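Local structure of CRP-like protein Clp (Xanthomonas campestris pv. campestris, 3IWZ) at residues D[54-65]-D[102-113]. The protein is a homodimeric global transcription regulator that switches virulence genes on or off and whose DNA binding appears to be abolished by cyclic di-GMP. Numbering follows the deposited sequence.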
loop_
_atom_site.group_PDB
_atom_site.type_symbol
_atom_site.label_atom_id
_atom_site.label_comp_id
_atom_site.label_asym_id
_atom_site.label_seq_id
_atom_site.Cartn_x
_atom_site.Cartn_y
_atom_site.Cartn_z
ATOM N N THR D 54 -16.164 -6.271 10.409
ATOM C CA THR D 54 -16.093 -5.104 11.276
ATOM C C THR D 54 -15.043 -4.057 10.901
ATOM O O THR D 54 -13.946 -4.370 10.449
ATOM C CB THR D 54 -15.828 -5.555 12.726
ATOM O OG1 THR D 54 -16.895 -6.412 13.156
ATOM C CG2 THR D 54 -15.734 -4.358 13.657
ATOM N N LEU D 55 -15.394 -2.801 11.117
ATOM C CA LEU D 55 -14.502 -1.696 10.835
ATOM C C LEU D 55 -14.130 -1.144 12.202
ATOM O O LEU D 55 -14.934 -1.188 13.127
ATOM C CB LEU D 55 -15.244 -0.624 10.031
ATOM C CG LEU D 55 -14.517 0.443 9.213
ATOM C CD1 LEU D 55 -15.306 1.749 9.340
ATOM C CD2 LEU D 55 -13.106 0.644 9.689
ATOM N N TYR D 56 -12.912 -0.638 12.340
ATOM C CA TYR D 56 -12.497 -0.062 13.607
ATOM C C TYR D 56 -12.079 1.384 13.433
ATOM O O TYR D 56 -11.508 1.754 12.413
ATOM C CB TYR D 56 -11.335 -0.843 14.196
ATOM C CG TYR D 56 -11.698 -2.222 14.679
ATOM C CD1 TYR D 56 -12.380 -2.402 15.882
ATOM C CD2 TYR D 56 -11.334 -3.349 13.952
ATOM C CE1 TYR D 56 -12.681 -3.666 16.350
ATOM C CE2 TYR D 56 -11.634 -4.622 14.412
ATOM C CZ TYR D 56 -12.305 -4.773 15.612
ATOM O OH TYR D 56 -12.592 -6.031 16.073
ATOM N N TYR D 57 -12.384 2.192 14.441
ATOM C CA TYR D 57 -12.015 3.600 14.459
ATOM C C TYR D 57 -11.246 3.790 15.766
ATOM O O TYR D 57 -11.786 3.545 16.844
ATOM C CB TYR D 57 -13.260 4.481 14.457
ATOM C CG TYR D 57 -12.961 5.951 14.619
ATOM C CD1 TYR D 57 -12.734 6.766 13.512
ATOM C CD2 TYR D 57 -12.888 6.525 15.881
ATOM C CE1 TYR D 57 -12.442 8.119 13.663
ATOM C CE2 TYR D 57 -12.599 7.875 16.046
ATOM C CZ TYR D 57 -12.378 8.665 14.934
ATOM O OH TYR D 57 -12.097 9.998 15.101
ATOM N N VAL D 58 -9.983 4.196 15.661
ATOM C CA VAL D 58 -9.143 4.412 16.831
ATOM C C VAL D 58 -9.532 5.700 17.549
ATOM O O VAL D 58 -9.256 6.796 17.063
ATOM C CB VAL D 58 -7.645 4.531 16.454
ATOM C CG1 VAL D 58 -6.807 4.661 17.714
ATOM C CG2 VAL D 58 -7.201 3.339 15.628
ATOM N N ILE D 59 -10.168 5.562 18.708
ATOM C CA ILE D 59 -10.580 6.720 19.487
ATOM C C ILE D 59 -9.411 7.254 20.304
ATOM O O ILE D 59 -9.199 8.466 20.402
ATOM C CB ILE D 59 -11.755 6.375 20.429
ATOM C CG1 ILE D 59 -13.037 6.200 19.605
ATOM C CG2 ILE D 59 -11.928 7.479 21.475
ATOM C CD1 ILE D 59 -14.295 5.978 20.418
ATOM N N SER D 60 -8.655 6.340 20.896
ATOM C CA SER D 60 -7.500 6.706 21.689
ATOM C C SER D 60 -6.572 5.519 21.666
ATOM O O SER D 60 -7.013 4.381 21.540
ATOM C CB SER D 60 -7.892 7.009 23.138
ATOM O OG SER D 60 -8.138 5.816 23.870
ATOM N N GLY D 61 -5.286 5.785 21.787
ATOM C CA GLY D 61 -4.333 4.701 21.784
ATOM C C GLY D 61 -3.526 4.646 20.508
ATOM O O GLY D 61 -3.697 5.441 19.582
ATOM N N SER D 62 -2.626 3.680 20.474
ATOM C CA SER D 62 -1.754 3.487 19.336
ATOM C C SER D 62 -1.827 2.003 18.968
ATOM O O SER D 62 -1.765 1.133 19.844
ATOM C CB SER D 62 -0.326 3.897 19.725
ATOM O OG SER D 62 0.547 3.940 18.613
ATOM N N VAL D 63 -1.994 1.732 17.677
ATOM C CA VAL D 63 -2.062 0.372 17.159
ATOM C C VAL D 63 -1.051 0.206 16.031
ATOM O O VAL D 63 -0.464 1.172 15.539
ATOM C CB VAL D 63 -3.467 0.028 16.599
ATOM C CG1 VAL D 63 -4.513 0.077 17.716
ATOM C CG2 VAL D 63 -3.830 0.993 15.490
ATOM N N SER D 64 -0.834 -1.031 15.621
ATOM C CA SER D 64 0.095 -1.282 14.545
ATOM C C SER D 64 -0.571 -2.266 13.596
ATOM O O SER D 64 -1.383 -3.084 14.021
ATOM C CB SER D 64 1.396 -1.876 15.090
ATOM O OG SER D 64 1.186 -3.187 15.587
ATOM N N ILE D 65 -0.251 -2.154 12.312
ATOM C CA ILE D 65 -0.783 -3.072 11.308
ATOM C C ILE D 65 0.423 -3.909 10.909
ATOM O O ILE D 65 1.429 -3.375 10.444
ATOM C CB ILE D 65 -1.328 -2.343 10.067
ATOM C CG1 ILE D 65 -2.530 -1.468 10.441
ATOM C CG2 ILE D 65 -1.720 -3.356 9.004
ATOM C CD1 ILE D 65 -3.755 -2.231 10.895
ATOM N N LEU D 102 -3.750 -6.571 13.566
ATOM C CA LEU D 102 -4.036 -5.266 14.154
ATOM C C LEU D 102 -3.650 -5.441 15.623
ATOM O O LEU D 102 -4.338 -6.134 16.380
ATOM C CB LEU D 102 -5.518 -4.918 14.052
ATOM C CG LEU D 102 -5.943 -3.666 14.824
ATOM C CD1 LEU D 102 -5.251 -2.435 14.236
ATOM C CD2 LEU D 102 -7.457 -3.510 14.768
ATOM N N ARG D 103 -2.552 -4.811 16.021
ATOM C CA ARG D 103 -2.029 -4.945 17.374
ATOM C C ARG D 103 -1.890 -3.614 18.114
ATOM O O ARG D 103 -1.269 -2.675 17.615
ATOM C CB ARG D 103 -0.679 -5.665 17.273
ATOM C CG ARG D 103 0.196 -5.698 18.505
ATOM C CD ARG D 103 1.525 -6.375 18.157
ATOM N NE ARG D 103 1.336 -7.768 17.745
ATOM C CZ ARG D 103 2.265 -8.511 17.145
ATOM N NH1 ARG D 103 3.464 -8.006 16.870
ATOM N NH2 ARG D 103 1.995 -9.765 16.824
ATOM N N THR D 104 -2.489 -3.531 19.302
ATOM C CA THR D 104 -2.401 -2.321 20.124
ATOM C C THR D 104 -0.959 -2.173 20.617
ATOM O O THR D 104 -0.330 -3.153 21.006
ATOM C CB THR D 104 -3.321 -2.400 21.367
ATOM O OG1 THR D 104 -2.913 -3.504 22.195
ATOM C CG2 THR D 104 -4.777 -2.574 20.951
ATOM N N ARG D 105 -0.433 -0.954 20.595
ATOM C CA ARG D 105 0.936 -0.719 21.055
ATOM C C ARG D 105 0.874 -0.139 22.456
ATOM O O ARG D 105 1.862 -0.129 23.185
ATOM C CB ARG D 105 1.655 0.258 20.136
ATOM C CG ARG D 105 1.729 -0.154 18.685
ATOM C CD ARG D 105 2.357 0.969 17.880
ATOM N NE ARG D 105 3.699 1.263 18.371
ATOM C CZ ARG D 105 4.132 2.483 18.669
ATOM N NH1 ARG D 105 3.326 3.524 18.526
ATOM N NH2 ARG D 105 5.371 2.662 19.108
ATOM N N THR D 106 -0.307 0.356 22.806
ATOM C CA THR D 106 -0.578 0.936 24.114
ATOM C C THR D 106 -2.008 0.546 24.441
ATOM O O THR D 106 -2.642 -0.196 23.688
ATOM C CB THR D 106 -0.502 2.485 24.095
ATOM O OG1 THR D 106 -1.526 3.003 23.241
ATOM C CG2 THR D 106 0.852 2.960 23.598
ATOM N N GLN D 107 -2.517 1.032 25.565
ATOM C CA GLN D 107 -3.895 0.744 25.936
ATOM C C GLN D 107 -4.722 1.542 24.924
ATOM O O GLN D 107 -4.388 2.683 24.620
ATOM C CB GLN D 107 -4.161 1.224 27.365
ATOM C CG GLN D 107 -5.453 0.717 27.983
ATOM C CD GLN D 107 -5.380 0.665 29.505
ATOM O OE1 GLN D 107 -6.153 1.330 30.198
ATOM N NE2 GLN D 107 -4.443 -0.126 30.030
ATOM N N CYS D 108 -5.795 0.962 24.403
ATOM C CA CYS D 108 -6.584 1.673 23.399
ATOM C C CYS D 108 -8.087 1.634 23.561
ATOM O O CYS D 108 -8.644 0.721 24.164
ATOM C CB CYS D 108 -6.271 1.128 21.994
ATOM S SG CYS D 108 -4.566 1.257 21.462
ATOM N N GLU D 109 -8.735 2.639 22.984
ATOM C CA GLU D 109 -10.186 2.724 22.968
ATOM C C GLU D 109 -10.515 2.658 21.473
ATOM O O GLU D 109 -10.091 3.517 20.705
ATOM C CB GLU D 109 -10.678 4.053 23.550
ATOM C CG GLU D 109 -11.874 3.887 24.478
ATOM C CD GLU D 109 -12.888 5.006 24.364
ATOM O OE1 GLU D 109 -12.499 6.189 24.497
ATOM O OE2 GLU D 109 -14.081 4.698 24.151
ATOM N N LEU D 110 -11.232 1.621 21.059
ATOM C CA LEU D 110 -11.592 1.468 19.654
ATOM C C LEU D 110 -13.095 1.337 19.505
ATOM O O LEU D 110 -13.732 0.572 20.221
ATOM C CB LEU D 110 -10.927 0.221 19.054
ATOM C CG LEU D 110 -9.403 0.092 19.166
ATOM C CD1 LEU D 110 -8.952 -1.199 18.517
ATOM C CD2 LEU D 110 -8.729 1.279 18.510
ATOM N N ALA D 111 -13.660 2.092 18.574
ATOM C CA ALA D 111 -15.085 2.034 18.316
ATOM C C ALA D 111 -15.268 1.161 17.083
ATOM O O ALA D 111 -14.720 1.465 16.027
ATOM C CB ALA D 111 -15.630 3.432 18.058
ATOM N N GLU D 112 -16.024 0.076 17.214
ATOM C CA GLU D 112 -16.253 -0.808 16.083
ATOM C C GLU D 112 -17.695 -0.777 15.584
ATOM O O GLU D 112 -18.630 -0.502 16.343
ATOM C CB GLU D 112 -15.855 -2.252 16.427
ATOM C CG GLU D 112 -16.594 -2.867 17.602
ATOM C CD GLU D 112 -16.398 -4.376 17.690
ATOM O OE1 GLU D 112 -16.780 -4.958 18.727
ATOM O OE2 GLU D 112 -15.877 -4.981 16.724
ATOM N N ILE D 113 -17.852 -1.046 14.291
ATOM C CA ILE D 113 -19.156 -1.083 13.638
ATOM C C ILE D 113 -19.075 -2.042 12.455
ATOM O O ILE D 113 -18.110 -2.015 11.680
ATOM C CB ILE D 113 -19.591 0.314 13.128
ATOM C CG1 ILE D 113 -21.062 0.266 12.697
ATOM C CG2 ILE D 113 -18.719 0.742 11.942
ATOM C CD1 ILE D 113 -21.686 1.632 12.481
#
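Two bent chain segments pair antiparallel within the cyclic nucleotide-binding domain, strand 54-58 with 108-113 in one sheet and strand 63-65 with 102-104 in the facing sheet. In the first ladder Leu55 and Tyr57 trade paired backbone bonds with Ile113 and Ala111; Ala111 N meets Tyr57 O at 2.9 Å and 167°. Where the chain turns, Ile59 N and Ser60 N both donate to Glu109 O, a classic beta bulge. Ile59 lays CD1 3.7 Å from Ala111 CB, whose small methyl also packs against Leu31 of helix 24-32, while the Glu109 carboxylate goes on to a salt bridge with Arg36. This is the beta roll of the CRP family, two antiparallel sheets, with the chain turning from one to the other at 59-62 and 105-107. Branched aliphatic side chains and the Tyr56 ring fill the buried face between them: Leu110 CD2 lies beside Val58 CG2 (3.9 Å), and Leu102 sends CD2 to Tyr56 CD2 (4.0 Å) and CD1 to Val63 and Ile65, bridging both ladders. The Tyr56 ring lies alongside Glu112, ring and carboxylate planes 11° apart, and Glu112 reaches Arg37 in a salt bridge. In the loop between the ladders, Gly61 has a positive phi that glycine readily adopts, letting its CA pass 3.5 Å from Cys108 SG. Ser62 OG, anti to the backbone N (chi1 -171°), is thereby carried to the guanidinium edge of Arg105, accepting from NH1 at 2.8 Å; Ser62 N donates to Thr106 OG1. Ser64 N and OG approach Arg103 O from opposite faces of the carbonyl plane, OG at 3.2 Å, while the Arg103 guanidinium is held by Asp44 and Glu74.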